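Local coordinates for protein OBCA, Oxalate Biosynthetic Component A (Burkholderia glumae, PDB 4NNC) that is related to the TIM-barrel family of beta-keto acid cleavage enzymes and binds a cobalt ion, an oxalate ion and the ligand 2KQ, at residues A[11-16]-A[223-228]; A[472-477]-A[493-498]. All coordinates share one frame; numbering follows the deposited sequence.

Both contacts are buried, their centres about 11 Å apart, and both border one cobalt and 2KQ site. Interaction 1 joins the loop after strand 5-10 to strand 222-229, which pairs with 5-10 in parallel, and its chemistry is that of metal-binding histidines, a glycine against the face of an imidazole and an arginine gripping loop carbonyls. Interaction 2 ties the turn after strand 469-472 to the start of helix 495-507 through two neutral side chains bonded to backbone. Strand 5-10 pairs with both 222-229 and 469-472, and Ala11 bonds to Val472 and Glu475; Glu475 then joins His224 and His226 on the cobalt.

Interaction 1: A[11-16]-A[223-228]; sequences APIGAV and VHLHTR. With CO (cobalt (II) ion), chain B; 2KQ ((3S)-3-[2-[3-[[(2R)-4-[[[(2R,3S,4R,5R)-5-(6-aminopurin-9-yl)-4-oxidanyl-3-phosphonooxy-oxolan-2-yl]methoxy-oxidanyl-phosphoryl]oxy-oxidanyl-phosphoryl]oxy-3,3-dimethyl-2-oxidanyl-butanoyl]amino]propanoylamino]ethylsulfanyl]-3-oxidanyl-butanoic acid), chain D; OXL (oxalate ion), chain C.
Gly14 lies flat against the imidazole of His226, its CA 3.4 Å from the ring centroid and almost on the ring normal, a CH-pi contact over one face, while O3 of the oxalate ion sits at the edge of the same ring, in its plane. The His224 ring meets O54 of the ligand 2KQ in plane at its edge, with the methyl of Ala11 close to that plane as well. The guanidinium of Arg228 takes Gly14 O at its edge and has Ala15 O over one face, 3.5 Å above the plane. Its strongest bond runs from NE to Gly14 O at 2.7 Å, the oxygen only 11° out of the guanidinium plane; NH2 adds weak bonds to Gly14 O and Ile13 O. A bend at chi2 (-66°) turns the arginine back over the loop, past Ile13. NE, with weaker help from NH2, thus steadies the Gly14 carbonyl next to the imidazole. Apolar contacts continue the interface: Ile13 CD1 packs on Leu225 CD2 at 3.6 Å and Pro12 crosses Val223. A water accepts from Ile13 N and donates to His224 O.

His224 NE2 and His226 NE2 bind the cobalt at 2.2 and 2.0 Å, joined by O51 and O54 of 2KQ and by Glu475. Asn275 and Asn251 hydrogen-bond to ND1 of His224 and His226 respectively, second-shell contacts that probably set the rotation of each ring. A His-X-His pair on a parallel strand, completed by a carboxylate from another strand's loop, is consistent with the metal site of a TIM barrel, with ligands at the C-terminal ends of the strands.

Interaction 2: A[472-477]-A[493-498]; sequences VGLEDG and RGTWEQ. With CO (cobalt (II) ion), chain B; 2KQ ((3S)-3-[2-[3-[[(2R)-4-[[[(2R,3S,4R,5R)-5-(6-aminopurin-9-yl)-4-oxidanyl-3-phosphonooxy-oxolan-2-yl]methoxy-oxidanyl-phosphoryl]oxy-oxidanyl-phosphoryl]oxy-3,3-dimethyl-2-oxidanyl-butanoyl]amino]propanoylamino]ethylsulfanyl]-3-oxidanyl-butanoic acid), chain D.
With CG anti to its carbonyl carbon (chi1 -62°) and an extended chain beyond, Gln498 reaches from the first turn of helix 495-507 to the loop 472-477, and Thr495 turns OG1 beside its own backbone N (chi1 -68°), which puts it within bonding distance of Leu474 N. There OG1 accepts from Leu474 N at 3.0 Å, a nearly straight bond. The Gln498 amide has its NE2 on Gly477 O, also at 3.0 Å; the oxygen lies near the amide plane, yet the donor stands 59° above the carbonyl plane, off the lone pairs. NE2 has a second acceptor in Thr479 O, the two together fixing how the amide is turned, and OE1 comes to 3.1 Å from Gly473 CA. The threonine and glutamine thus fasten both ends of the turn 473-477, whose Gly473 O accepts from Asp476 N and Gly477 N.

Van der Waals contacts surround these bonds. Val472 CG2 lies 3.9 Å from Gln498 C, Thr495 CG2 rests on Gly473 CA, and Leu474 passes Thr495 at a slant, CG near OG1, and crosses the glutamine at about a right angle, CD2 near its amide. Gly473 has backbone angles that call for glycine, and it lets the helix come this near.

The same turn also serves the ligand site: Glu475 OE1 binds the cobalt at 2.2 Å, and Asp476 accepts from N40 and N45 of 2KQ through O and OD2. Val472 ends strand 469-472 and also touches Val499 and Val502 of helix 495-507, while Thr495 packs on Glu211 and Ser215 of helix 205-217 and Gln498 on Val480 of strand 479-481.

Interaction 1: A[11-16]-A[223-228]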
ATOM      1  N   ALA A  11      -5.382  -5.686  -3.294  1.00 18.31           N
ATOM      2  CA  ALA A  11      -4.862  -4.483  -3.948  1.00 18.17           C
ATOM      3  C   ALA A  11      -3.344  -4.457  -3.833  1.00 19.76           C
ATOM      4  O   ALA A  11      -2.803  -3.883  -2.879  1.00 21.84           O
ATOM      5  CB  ALA A  11      -5.466  -3.226  -3.320  1.00 21.01           C
ATOM      6  N   PRO A  12      -2.653  -5.088  -4.802  1.00 21.48           N
ATOM      7  CA  PRO A  12      -1.200  -5.340  -4.756  1.00 22.57           C
ATOM      8  C   PRO A  12      -0.248  -4.158  -5.030  1.00 23.67           C
ATOM      9  O   PRO A  12       0.924  -4.288  -4.646  1.00 25.46           O
ATOM     10  CB  PRO A  12      -0.994  -6.403  -5.850  1.00 19.16           C
ATOM     11  CG  PRO A  12      -2.361  -6.989  -6.088  1.00 20.63           C
ATOM     12  CD  PRO A  12      -3.292  -5.832  -5.903  1.00 18.01           C
ATOM     13  N   ILE A  13      -0.692  -3.074  -5.678  1.00 21.67           N
ATOM     14  CA  ILE A  13       0.264  -2.070  -6.165  1.00 20.73           C
ATOM     15  C   ILE A  13       0.004  -0.651  -5.663  1.00 22.51           C
ATOM     16  O   ILE A  13       0.860  -0.039  -5.011  1.00 21.00           O
ATOM     17  CB  ILE A  13       0.328  -2.032  -7.713  1.00 20.37           C
ATOM     18  CG1 ILE A  13       0.456  -3.440  -8.285  1.00 21.54           C
ATOM     19  CG2 ILE A  13       1.496  -1.161  -8.178  1.00 18.95           C
ATOM     20  CD1 ILE A  13      -0.856  -4.060  -8.724  1.00 19.86           C
ATOM     21  N   GLY A  14      -1.165  -0.116  -6.002  1.00 22.95           N
ATOM     22  CA  GLY A  14      -1.529   1.226  -5.600  1.00 21.07           C
ATOM     23  C   GLY A  14      -0.673   2.340  -6.177  1.00 23.11           C
ATOM     24  O   GLY A  14       0.098   2.132  -7.119  1.00 22.26           O
ATOM     25  N   ALA A  15      -0.833   3.528  -5.590  1.00 24.20           N
ATOM     26  CA  ALA A  15      -0.176   4.752  -6.041  1.00 27.55           C
ATOM     27  C   ALA A  15       1.039   5.104  -5.192  1.00 24.27           C
ATOM     28  O   ALA A  15       2.016   5.635  -5.713  1.00 25.98           O
ATOM     29  CB  ALA A  15      -1.177   5.929  -6.036  1.00 16.11           C
ATOM     30  N   VAL A  16       0.970   4.837  -3.886  1.00 23.96           N
ATOM     31  CA  VAL A  16       1.939   5.418  -2.947  1.00 21.92           C
ATOM     32  C   VAL A  16       3.218   4.621  -2.615  1.00 23.95           C
ATOM     33  O   VAL A  16       4.310   5.181  -2.695  1.00 27.93           O
ATOM     34  CB  VAL A  16       1.272   5.894  -1.632  1.00 22.32           C
ATOM     35  CG1 VAL A  16       2.328   6.406  -0.667  1.00 22.69           C
ATOM     36  CG2 VAL A  16       0.280   7.000  -1.919  1.00 23.76           C
ATOM     37  N   VAL A 223      -9.236  -8.504  -7.772  1.00 22.26           N
ATOM     38  CA  VAL A 223      -7.897  -7.925  -7.686  1.00 20.18           C
ATOM     39  C   VAL A 223      -7.931  -6.512  -8.264  1.00 21.79           C
ATOM     40  O   VAL A 223      -8.230  -6.319  -9.446  1.00 18.68           O
ATOM     41  CB  VAL A 223      -6.835  -8.768  -8.436  1.00 20.68           C
ATOM     42  CG1 VAL A 223      -5.434  -8.221  -8.166  1.00 18.60           C
ATOM     43  CG2 VAL A 223      -6.905 -10.228  -8.006  1.00 22.25           C
ATOM     44  N   HIS A 224      -7.641  -5.527  -7.417  1.00 20.88           N
ATOM     45  CA  HIS A 224      -7.655  -4.135  -7.821  1.00 19.73           C
ATOM     46  C   HIS A 224      -6.236  -3.752  -8.229  1.00 19.51           C
ATOM     47  O   HIS A 224      -5.297  -3.945  -7.444  1.00 17.60           O
ATOM     48  CB  HIS A 224      -8.147  -3.278  -6.653  1.00 19.88           C
ATOM     49  CG  HIS A 224      -7.971  -1.809  -6.861  1.00 22.55           C
ATOM     50  ND1 HIS A 224      -8.691  -1.097  -7.801  1.00 21.81           N
ATOM     51  CD2 HIS A 224      -7.162  -0.913  -6.241  1.00 20.37           C
ATOM     52  CE1 HIS A 224      -8.329   0.176  -7.748  1.00 24.82           C
ATOM     53  NE2 HIS A 224      -7.406   0.313  -6.810  1.00 21.45           N
ATOM     54  N   LEU A 225      -6.079  -3.220  -9.445  1.00 19.50           N
ATOM     55  CA  LEU A 225      -4.753  -2.975 -10.022  1.00 19.38           C
ATOM     56  C   LEU A 225      -4.411  -1.508 -10.293  1.00 20.84           C
ATOM     57  O   LEU A 225      -5.284  -0.711 -10.678  1.00 19.07           O
ATOM     58  CB  LEU A 225      -4.600  -3.743 -11.336  1.00 17.66           C
ATOM     59  CG  LEU A 225      -4.667  -5.266 -11.243  1.00 24.89           C
ATOM     60  CD1 LEU A 225      -4.510  -5.904 -12.625  1.00 18.83           C
ATOM     61  CD2 LEU A 225      -3.618  -5.785 -10.256  1.00 17.79           C
ATOM     62  N   HIS A 226      -3.128  -1.178 -10.102  1.00 20.94           N
ATOM     63  CA  HIS A 226      -2.526   0.052 -10.604  1.00 18.84           C
ATOM     64  C   HIS A 226      -1.323  -0.335 -11.450  1.00 23.31           C
ATOM     65  O   HIS A 226      -0.757  -1.424 -11.272  1.00 21.80           O
ATOM     66  CB  HIS A 226      -1.978   0.898  -9.460  1.00 18.46           C
ATOM     67  CG  HIS A 226      -3.023   1.572  -8.632  1.00 20.93           C
ATOM     68  ND1 HIS A 226      -3.026   2.933  -8.422  1.00 20.01           N
ATOM     69  CD2 HIS A 226      -4.077   1.078  -7.941  1.00 19.52           C
ATOM     70  CE1 HIS A 226      -4.051   3.251  -7.645  1.00 21.20           C
ATOM     71  NE2 HIS A 226      -4.699   2.144  -7.339  1.00 22.97           N
ATOM     72  N   THR A 227      -0.901   0.565 -12.336  1.00 21.81           N
ATOM     73  CA  THR A 227       0.408   0.439 -12.973  1.00 21.49           C
ATOM     74  C   THR A 227       1.324   1.606 -12.574  1.00 22.99           C
ATOM     75  O   THR A 227       0.842   2.629 -12.080  1.00 25.79           O
ATOM     76  CB  THR A 227       0.303   0.354 -14.505  1.00 23.42           C
ATOM     77  OG1 THR A 227      -0.592   1.372 -14.995  1.00 18.60           O
ATOM     78  CG2 THR A 227      -0.204  -1.016 -14.907  1.00 21.03           C
ATOM     79  N   ARG A 228       2.634   1.440 -12.789  1.00 22.80           N
ATOM     80  CA  ARG A 228       3.623   2.468 -12.468  1.00 23.33           C
ATOM     81  C   ARG A 228       4.470   2.812 -13.700  1.00 25.17           C
ATOM     82  O   ARG A 228       4.807   1.936 -14.509  1.00 23.02           O
ATOM     83  CB  ARG A 228       4.540   2.004 -11.328  1.00 20.15           C
ATOM     84  CG  ARG A 228       3.810   1.628 -10.052  1.00 20.68           C
ATOM     85  CD  ARG A 228       3.147   2.851  -9.421  1.00 22.44           C
ATOM     86  NE  ARG A 228       2.581   2.506  -8.121  1.00 23.12           N
ATOM     87  CZ  ARG A 228       3.258   2.537  -6.975  1.00 24.49           C
ATOM     88  NH1 ARG A 228       4.536   2.926  -6.960  1.00 17.51           N
ATOM     89  NH2 ARG A 228       2.650   2.184  -5.842  1.00 21.64           N
TER
HETATM   90 CO    CO B 601      -6.286   2.058  -6.083  1.00 21.84          CO
HETATM   91  C01 2KQ D 603       1.920   4.366   2.042  1.00 34.20           C
HETATM   92  C02 2KQ D 603       1.340   3.218   2.882  1.00 42.41           C
HETATM   93  C03 2KQ D 603       0.788   2.056   1.916  1.00 27.84           C
HETATM   94  C04 2KQ D 603       2.452   2.689   3.797  1.00 38.15           C
HETATM   95  O05 2KQ D 603       1.918   1.648   4.582  1.00 43.72           O
HETATM   96  P06 2KQ D 603       2.550   1.299   6.003  1.00 46.22           P
HETATM   97  O07 2KQ D 603       2.205  -0.141   6.342  1.00 34.78           O
HETATM   98  O08 2KQ D 603       4.062   1.441   5.970  1.00 51.65           O
HETATM   99  O09 2KQ D 603       1.898   2.266   7.086  1.00 60.62           O
HETATM  100  P10 2KQ D 603       2.416   3.712   7.553  1.00 58.78           P
HETATM  101  O11 2KQ D 603       1.337   4.413   8.331  1.00 56.93           O
HETATM  102  O12 2KQ D 603       2.737   4.545   6.336  1.00 65.60           O
HETATM  103  O13 2KQ D 603       3.728   3.561   8.466  1.00 61.65           O
HETATM  104  C14 2KQ D 603       4.428   4.737   8.905  1.00 68.30           C
HETATM  105  C15 2KQ D 603       5.354   4.406   9.997  1.00 73.34           C
HETATM  106  O16 2KQ D 603       4.687   3.582  11.038  1.00 66.40           O
HETATM  107  C17 2KQ D 603       5.340   2.305  11.074  1.00 62.20           C
HETATM  108  N18 2KQ D 603       4.336   1.305  11.190  1.00 59.08           N
HETATM  109  C19 2KQ D 603       3.556   0.811  10.212  1.00 58.19           C
HETATM  110  N20 2KQ D 603       2.716  -0.111  10.736  1.00 52.03           N
HETATM  111  C21 2KQ D 603       2.957  -0.206  12.071  1.00 55.44           C
HETATM  112  C22 2KQ D 603       2.416  -0.975  13.121  1.00 52.41           C
HETATM  113  N23 2KQ D 603       1.341  -1.927  12.875  1.00 47.56           N
HETATM  114  N24 2KQ D 603       2.908  -0.811  14.362  1.00 56.66           N
HETATM  115  C25 2KQ D 603       3.899   0.084  14.601  1.00 56.38           C
HETATM  116  N26 2KQ D 603       4.443   0.824  13.624  1.00 56.04           N
HETATM  117  C27 2KQ D 603       3.979   0.691  12.354  1.00 60.39           C
HETATM  118  C28 2KQ D 603       6.152   2.199   9.849  1.00 68.78           C
HETATM  119  O29 2KQ D 603       7.345   1.447  10.073  1.00 67.87           O
HETATM  120  C30 2KQ D 603       6.514   3.589   9.526  1.00 77.42           C
HETATM  121  O31 2KQ D 603       7.707   3.957  10.250  1.00 84.55           O
HETATM  122  P32 2KQ D 603       8.267   5.497  10.190  1.00 95.73           P
HETATM  123  O33 2KQ D 603       7.284   6.469  10.861  1.00 86.83           O
HETATM  124  O34 2KQ D 603       9.618   5.588  10.871  1.00 87.88           O
HETATM  125  O35 2KQ D 603       8.425   5.885   8.744  1.00 87.98           O
HETATM  126  C36 2KQ D 603       0.242   3.792   3.835  1.00 45.17           C
HETATM  127  O37 2KQ D 603       0.814   4.740   4.634  1.00 48.95           O
HETATM  128  C38 2KQ D 603      -0.966   4.434   3.133  1.00 45.51           C
HETATM  129  O39 2KQ D 603      -0.900   5.515   2.556  1.00 44.60           O
HETATM  130  N40 2KQ D 603      -2.248   3.747   3.205  1.00 39.61           N
HETATM  131  C41 2KQ D 603      -3.358   4.385   2.579  1.00 37.69           C
HETATM  132  C42 2KQ D 603      -3.540   3.880   1.152  1.00 36.14           C
HETATM  133  C43 2KQ D 603      -4.744   4.507   0.413  1.00 38.77           C
HETATM  134  O44 2KQ D 603      -4.903   5.728   0.360  1.00 36.73           O
HETATM  135  N45 2KQ D 603      -5.698   3.621  -0.195  1.00 33.68           N
HETATM  136  C46 2KQ D 603      -6.808   4.225  -0.870  1.00 38.88           C
HETATM  137  C47 2KQ D 603      -6.909   3.698  -2.285  1.00 38.17           C
HETATM  138  S48 2KQ D 603      -8.462   4.141  -3.047  1.00 51.76           S
HETATM  139  C49 2KQ D 603      -8.622   3.277  -4.596  1.00 28.49           C
HETATM  140  C50 2KQ D 603      -9.641   2.288  -4.382  1.00 34.45           C
HETATM  141  O51 2KQ D 603      -7.429   2.594  -4.926  1.00 28.48           O
HETATM  142  C52 2KQ D 603      -9.156   4.224  -5.715  1.00 33.52           C
HETATM  143  C53 2KQ D 603      -8.580   4.111  -7.094  1.00 29.31           C
HETATM  144  O54 2KQ D 603      -7.647   3.294  -7.353  1.00 23.52           O
HETATM  145  O55 2KQ D 603      -9.054   4.848  -7.999  1.00 27.52           O
HETATM  146  C1  OXL C 602      -5.787   6.825  -5.489  1.00 35.76           C
HETATM  147  C2  OXL C 602      -5.706   5.716  -4.521  1.00 39.77           C
HETATM  148  O1  OXL C 602      -6.769   7.617  -5.477  1.00 37.17           O
HETATM  149  O2  OXL C 602      -5.613   5.964  -3.285  1.00 46.32           O
HETATM  150  O3  OXL C 602      -4.854   6.928  -6.325  1.00 39.13           O
HETATM  151  O4  OXL C 602      -5.702   4.530  -4.975  1.00 36.85           O
HETATM  152  O   HOH W   1      -3.527  -2.179  -6.520  1.00 19.46           O

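Interaction 2: A[472-477]-A[493-498]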
ATOM      1  N   VAL A 472      -7.522  -5.846   1.274  1.00 21.82           N
ATOM      2  CA  VAL A 472      -6.196  -5.766   1.879  1.00 22.53           C
ATOM      3  C   VAL A 472      -5.218  -5.666   0.728  1.00 21.98           C
ATOM      4  O   VAL A 472      -5.629  -5.789  -0.443  1.00 22.82           O
ATOM      5  CB  VAL A 472      -5.887  -7.007   2.749  1.00 24.60           C
ATOM      6  CG1 VAL A 472      -6.745  -7.008   4.000  1.00 25.07           C
ATOM      7  CG2 VAL A 472      -6.134  -8.286   1.944  1.00 23.81           C
ATOM      8  N   GLY A 473      -3.942  -5.452   1.043  1.00 21.19           N
ATOM      9  CA  GLY A 473      -2.911  -5.325   0.031  1.00 19.98           C
ATOM     10  C   GLY A 473      -1.877  -4.244   0.300  1.00 22.83           C
ATOM     11  O   GLY A 473      -2.127  -3.301   1.068  1.00 21.30           O
ATOM     12  N   LEU A 474      -0.719  -4.378  -0.354  1.00 21.28           N
ATOM     13  CA  LEU A 474       0.396  -3.446  -0.201  1.00 21.03           C
ATOM     14  C   LEU A 474       0.020  -2.043  -0.610  1.00 23.63           C
ATOM     15  O   LEU A 474       0.695  -1.083  -0.219  1.00 21.68           O
ATOM     16  CB  LEU A 474       1.618  -3.903  -1.004  1.00 19.36           C
ATOM     17  CG  LEU A 474       2.315  -5.178  -0.529  1.00 26.75           C
ATOM     18  CD1 LEU A 474       3.722  -5.275  -1.132  1.00 25.03           C
ATOM     19  CD2 LEU A 474       2.388  -5.181   0.994  1.00 21.84           C
ATOM     20  N   GLU A 475      -1.041  -1.924  -1.411  1.00 22.19           N
ATOM     21  CA  GLU A 475      -1.543  -0.609  -1.781  1.00 24.45           C
ATOM     22  C   GLU A 475      -1.949   0.178  -0.526  1.00 22.11           C
ATOM     23  O   GLU A 475      -1.711   1.384  -0.452  1.00 21.84           O
ATOM     24  CB  GLU A 475      -2.727  -0.708  -2.759  1.00 21.44           C
ATOM     25  CG  GLU A 475      -3.551   0.596  -2.839  1.00 22.32           C
ATOM     26  CD  GLU A 475      -4.449   0.667  -4.084  1.00 23.92           C
ATOM     27  OE1 GLU A 475      -5.103   1.716  -4.287  1.00 23.60           O
ATOM     28  OE2 GLU A 475      -4.521  -0.335  -4.836  1.00 20.56           O
ATOM     29  N   ASP A 476      -2.547  -0.510   0.452  1.00 24.47           N
ATOM     30  CA  ASP A 476      -3.104   0.142   1.643  1.00 24.83           C
ATOM     31  C   ASP A 476      -2.228   0.019   2.886  1.00 27.26           C
ATOM     32  O   ASP A 476      -2.191   0.938   3.727  1.00 26.33           O
ATOM     33  CB  ASP A 476      -4.490  -0.434   1.953  1.00 23.69           C
ATOM     34  CG  ASP A 476      -5.469  -0.230   0.812  1.00 25.06           C
ATOM     35  OD1 ASP A 476      -6.372  -1.083   0.630  1.00 24.02           O
ATOM     36  OD2 ASP A 476      -5.332   0.791   0.099  1.00 23.84           O
ATOM     37  N   GLY A 477      -1.544  -1.122   3.005  1.00 24.52           N
ATOM     38  CA  GLY A 477      -0.673  -1.396   4.138  1.00 23.25           C
ATOM     39  C   GLY A 477       0.419  -2.386   3.771  1.00 24.38           C
ATOM     40  O   GLY A 477       0.208  -3.275   2.940  1.00 23.60           O
ATOM     41  N   ARG A 493       5.069 -10.377   3.359  1.00 21.54           N
ATOM     42  CA  ARG A 493       5.831 -10.982   2.274  1.00 25.84           C
ATOM     43  C   ARG A 493       5.165 -10.727   0.916  1.00 28.70           C
ATOM     44  O   ARG A 493       5.759 -10.969  -0.127  1.00 23.74           O
ATOM     45  CB  ARG A 493       5.989 -12.487   2.500  1.00 28.57           C
ATOM     46  CG  ARG A 493       6.870 -12.861   3.692  1.00 34.12           C
ATOM     47  CD  ARG A 493       7.882 -13.928   3.296  1.00 44.34           C
ATOM     48  NE  ARG A 493       9.011 -13.344   2.566  1.00 50.44           N
ATOM     49  CZ  ARG A 493       9.981 -14.049   1.989  1.00 46.59           C
ATOM     50  NH1 ARG A 493       9.961 -15.370   2.046  1.00 46.76           N
ATOM     51  NH2 ARG A 493      10.969 -13.434   1.353  1.00 44.07           N
ATOM     52  N   GLY A 494       3.930 -10.230   0.943  1.00 25.20           N
ATOM     53  CA  GLY A 494       3.204  -9.905  -0.270  1.00 20.09           C
ATOM     54  C   GLY A 494       1.746  -9.677   0.087  1.00 25.78           C
ATOM     55  O   GLY A 494       1.321 -10.002   1.202  1.00 22.22           O
ATOM     56  N   THR A 495       0.977  -9.134  -0.852  1.00 20.94           N
ATOM     57  CA  THR A 495      -0.453  -9.012  -0.672  1.00 21.75           C
ATOM     58  C   THR A 495      -1.095 -10.372  -0.416  1.00 23.52           C
ATOM     59  O   THR A 495      -2.043 -10.462   0.378  1.00 20.60           O
ATOM     60  CB  THR A 495      -1.116  -8.331  -1.883  1.00 20.33           C
ATOM     61  OG1 THR A 495      -0.695  -6.959  -1.947  1.00 22.88           O
ATOM     62  CG2 THR A 495      -2.642  -8.394  -1.771  1.00 21.60           C
ATOM     63  N   TRP A 496      -0.579 -11.430  -1.055  1.00 22.03           N
ATOM     64  CA  TRP A 496      -1.152 -12.783  -0.869  1.00 21.40           C
ATOM     65  C   TRP A 496      -1.195 -13.140   0.624  1.00 23.65           C
ATOM     66  O   TRP A 496      -2.181 -13.707   1.115  1.00 26.44           O
ATOM     67  CB  TRP A 496      -0.404 -13.852  -1.702  1.00 23.75           C
ATOM     68  CG  TRP A 496       1.037 -14.018  -1.304  1.00 26.00           C
ATOM     69  CD1 TRP A 496       2.130 -13.399  -1.857  1.00 24.45           C
ATOM     70  CD2 TRP A 496       1.534 -14.826  -0.230  1.00 26.60           C
ATOM     71  NE1 TRP A 496       3.273 -13.779  -1.195  1.00 24.51           N
ATOM     72  CE2 TRP A 496       2.937 -14.650  -0.191  1.00 29.03           C
ATOM     73  CE3 TRP A 496       0.927 -15.671   0.709  1.00 25.01           C
ATOM     74  CZ2 TRP A 496       3.745 -15.300   0.750  1.00 29.93           C
ATOM     75  CZ3 TRP A 496       1.727 -16.314   1.642  1.00 25.78           C
ATOM     76  CH2 TRP A 496       3.119 -16.122   1.658  1.00 26.95           C
ATOM     77  N   GLU A 497      -0.156 -12.749   1.354  1.00 23.13           N
ATOM     78  CA  GLU A 497      -0.053 -13.072   2.771  1.00 24.17           C
ATOM     79  C   GLU A 497      -1.161 -12.393   3.575  1.00 25.08           C
ATOM     80  O   GLU A 497      -1.808 -13.024   4.427  1.00 26.95           O
ATOM     81  CB  GLU A 497       1.335 -12.687   3.312  1.00 22.71           C
ATOM     82  CG  GLU A 497       1.583 -13.235   4.704  1.00 28.08           C
ATOM     83  CD  GLU A 497       3.024 -13.138   5.151  1.00 28.83           C
ATOM     84  OE1 GLU A 497       3.493 -14.099   5.804  1.00 29.42           O
ATOM     85  OE2 GLU A 497       3.677 -12.099   4.877  1.00 29.43           O
ATOM     86  N   GLN A 498      -1.395 -11.112   3.288  1.00 26.73           N
ATOM     87  CA  GLN A 498      -2.482 -10.375   3.938  1.00 26.28           C
ATOM     88  C   GLN A 498      -3.842 -10.966   3.584  1.00 24.25           C
ATOM     89  O   GLN A 498      -4.717 -11.081   4.447  1.00 25.34           O
ATOM     90  CB  GLN A 498      -2.417  -8.898   3.568  1.00 21.35           C
ATOM     91  CG  GLN A 498      -1.131  -8.252   4.038  1.00 21.99           C
ATOM     92  CD  GLN A 498      -0.828  -6.973   3.286  1.00 30.75           C
ATOM     93  OE1 GLN A 498      -1.179  -6.839   2.107  1.00 31.65           O
ATOM     94  NE2 GLN A 498      -0.173  -6.025   3.957  1.00 26.37           N
TER
HETATM   95 CO    CO B 601      -6.286   2.058  -6.083  1.00 21.84          CO
HETATM   96  C01 2KQ D 603       1.920   4.366   2.042  1.00 34.20           C
HETATM   97  C02 2KQ D 603       1.340   3.218   2.882  1.00 42.41           C
HETATM   98  C03 2KQ D 603       0.788   2.056   1.916  1.00 27.84           C
HETATM   99  C04 2KQ D 603       2.452   2.689   3.797  1.00 38.15           C
HETATM  100  O05 2KQ D 603       1.918   1.648   4.582  1.00 43.72           O
HETATM  101  P06 2KQ D 603       2.550   1.299   6.003  1.00 46.22           P
HETATM  102  O07 2KQ D 603       2.205  -0.141   6.342  1.00 34.78           O
HETATM  103  O08 2KQ D 603       4.062   1.441   5.970  1.00 51.65           O
HETATM  104  O09 2KQ D 603       1.898   2.266   7.086  1.00 60.62           O
HETATM  105  P10 2KQ D 603       2.416   3.712   7.553  1.00 58.78           P
HETATM  106  O11 2KQ D 603       1.337   4.413   8.331  1.00 56.93           O
HETATM  107  O12 2KQ D 603       2.737   4.545   6.336  1.00 65.60           O
HETATM  108  O13 2KQ D 603       3.728   3.561   8.466  1.00 61.65           O
HETATM  109  C14 2KQ D 603       4.428   4.737   8.905  1.00 68.30           C
HETATM  110  C15 2KQ D 603       5.354   4.406   9.997  1.00 73.34           C
HETATM  111  O16 2KQ D 603       4.687   3.582  11.038  1.00 66.40           O
HETATM  112  C17 2KQ D 603       5.340   2.305  11.074  1.00 62.20           C
HETATM  113  N18 2KQ D 603       4.336   1.305  11.190  1.00 59.08           N
HETATM  114  C19 2KQ D 603       3.556   0.811  10.212  1.00 58.19           C
HETATM  115  N20 2KQ D 603       2.716  -0.111  10.736  1.00 52.03           N
HETATM  116  C21 2KQ D 603       2.957  -0.206  12.071  1.00 55.44           C
HETATM  117  C22 2KQ D 603       2.416  -0.975  13.121  1.00 52.41           C
HETATM  118  N23 2KQ D 603       1.341  -1.927  12.875  1.00 47.56           N
HETATM  119  N24 2KQ D 603       2.908  -0.811  14.362  1.00 56.66           N
HETATM  120  C25 2KQ D 603       3.899   0.084  14.601  1.00 56.38           C
HETATM  121  N26 2KQ D 603       4.443   0.824  13.624  1.00 56.04           N
HETATM  122  C27 2KQ D 603       3.979   0.691  12.354  1.00 60.39           C
HETATM  123  C28 2KQ D 603       6.152   2.199   9.849  1.00 68.78           C
HETATM  124  O29 2KQ D 603       7.345   1.447  10.073  1.00 67.87           O
HETATM  125  C30 2KQ D 603       6.514   3.589   9.526  1.00 77.42           C
HETATM  126  O31 2KQ D 603       7.707   3.957  10.250  1.00 84.55           O
HETATM  127  P32 2KQ D 603       8.267   5.497  10.190  1.00 95.73           P
HETATM  128  O33 2KQ D 603       7.284   6.469  10.861  1.00 86.83           O
HETATM  129  O34 2KQ D 603       9.618   5.588  10.871  1.00 87.88           O
HETATM  130  O35 2KQ D 603       8.425   5.885   8.744  1.00 87.98           O
HETATM  131  C36 2KQ D 603       0.242   3.792   3.835  1.00 45.17           C
HETATM  132  O37 2KQ D 603       0.814   4.740   4.634  1.00 48.95           O
HETATM  133  C38 2KQ D 603      -0.966   4.434   3.133  1.00 45.51           C
HETATM  134  O39 2KQ D 603      -0.900   5.515   2.556  1.00 44.60           O
HETATM  135  N40 2KQ D 603      -2.248   3.747   3.205  1.00 39.61           N
HETATM  136  C41 2KQ D 603      -3.358   4.385   2.579  1.00 37.69           C
HETATM  137  C42 2KQ D 603      -3.540   3.880   1.152  1.00 36.14           C
HETATM  138  C43 2KQ D 603      -4.744   4.507   0.413  1.00 38.77           C
HETATM  139  O44 2KQ D 603      -4.903   5.728   0.360  1.00 36.73           O
HETATM  140  N45 2KQ D 603      -5.698   3.621  -0.195  1.00 33.68           N
HETATM  141  C46 2KQ D 603      -6.808   4.225  -0.870  1.00 38.88           C
HETATM  142  C47 2KQ D 603      -6.909   3.698  -2.285  1.00 38.17           C
HETATM  143  S48 2KQ D 603      -8.462   4.141  -3.047  1.00 51.76           S
HETATM  144  C49 2KQ D 603      -8.622   3.277  -4.596  1.00 28.49           C
HETATM  145  C50 2KQ D 603      -9.641   2.288  -4.382  1.00 34.45           C
HETATM  146  O51 2KQ D 603      -7.429   2.594  -4.926  1.00 28.48           O
HETATM  147  C52 2KQ D 603      -9.156   4.224  -5.715  1.00 33.52           C
HETATM  148  C53 2KQ D 603      -8.580   4.111  -7.094  1.00 29.31           C
HETATM  149  O54 2KQ D 603      -7.647   3.294  -7.353  1.00 23.52           O
HETATM  150  O55 2KQ D 603      -9.054   4.848  -7.999  1.00 27.52           O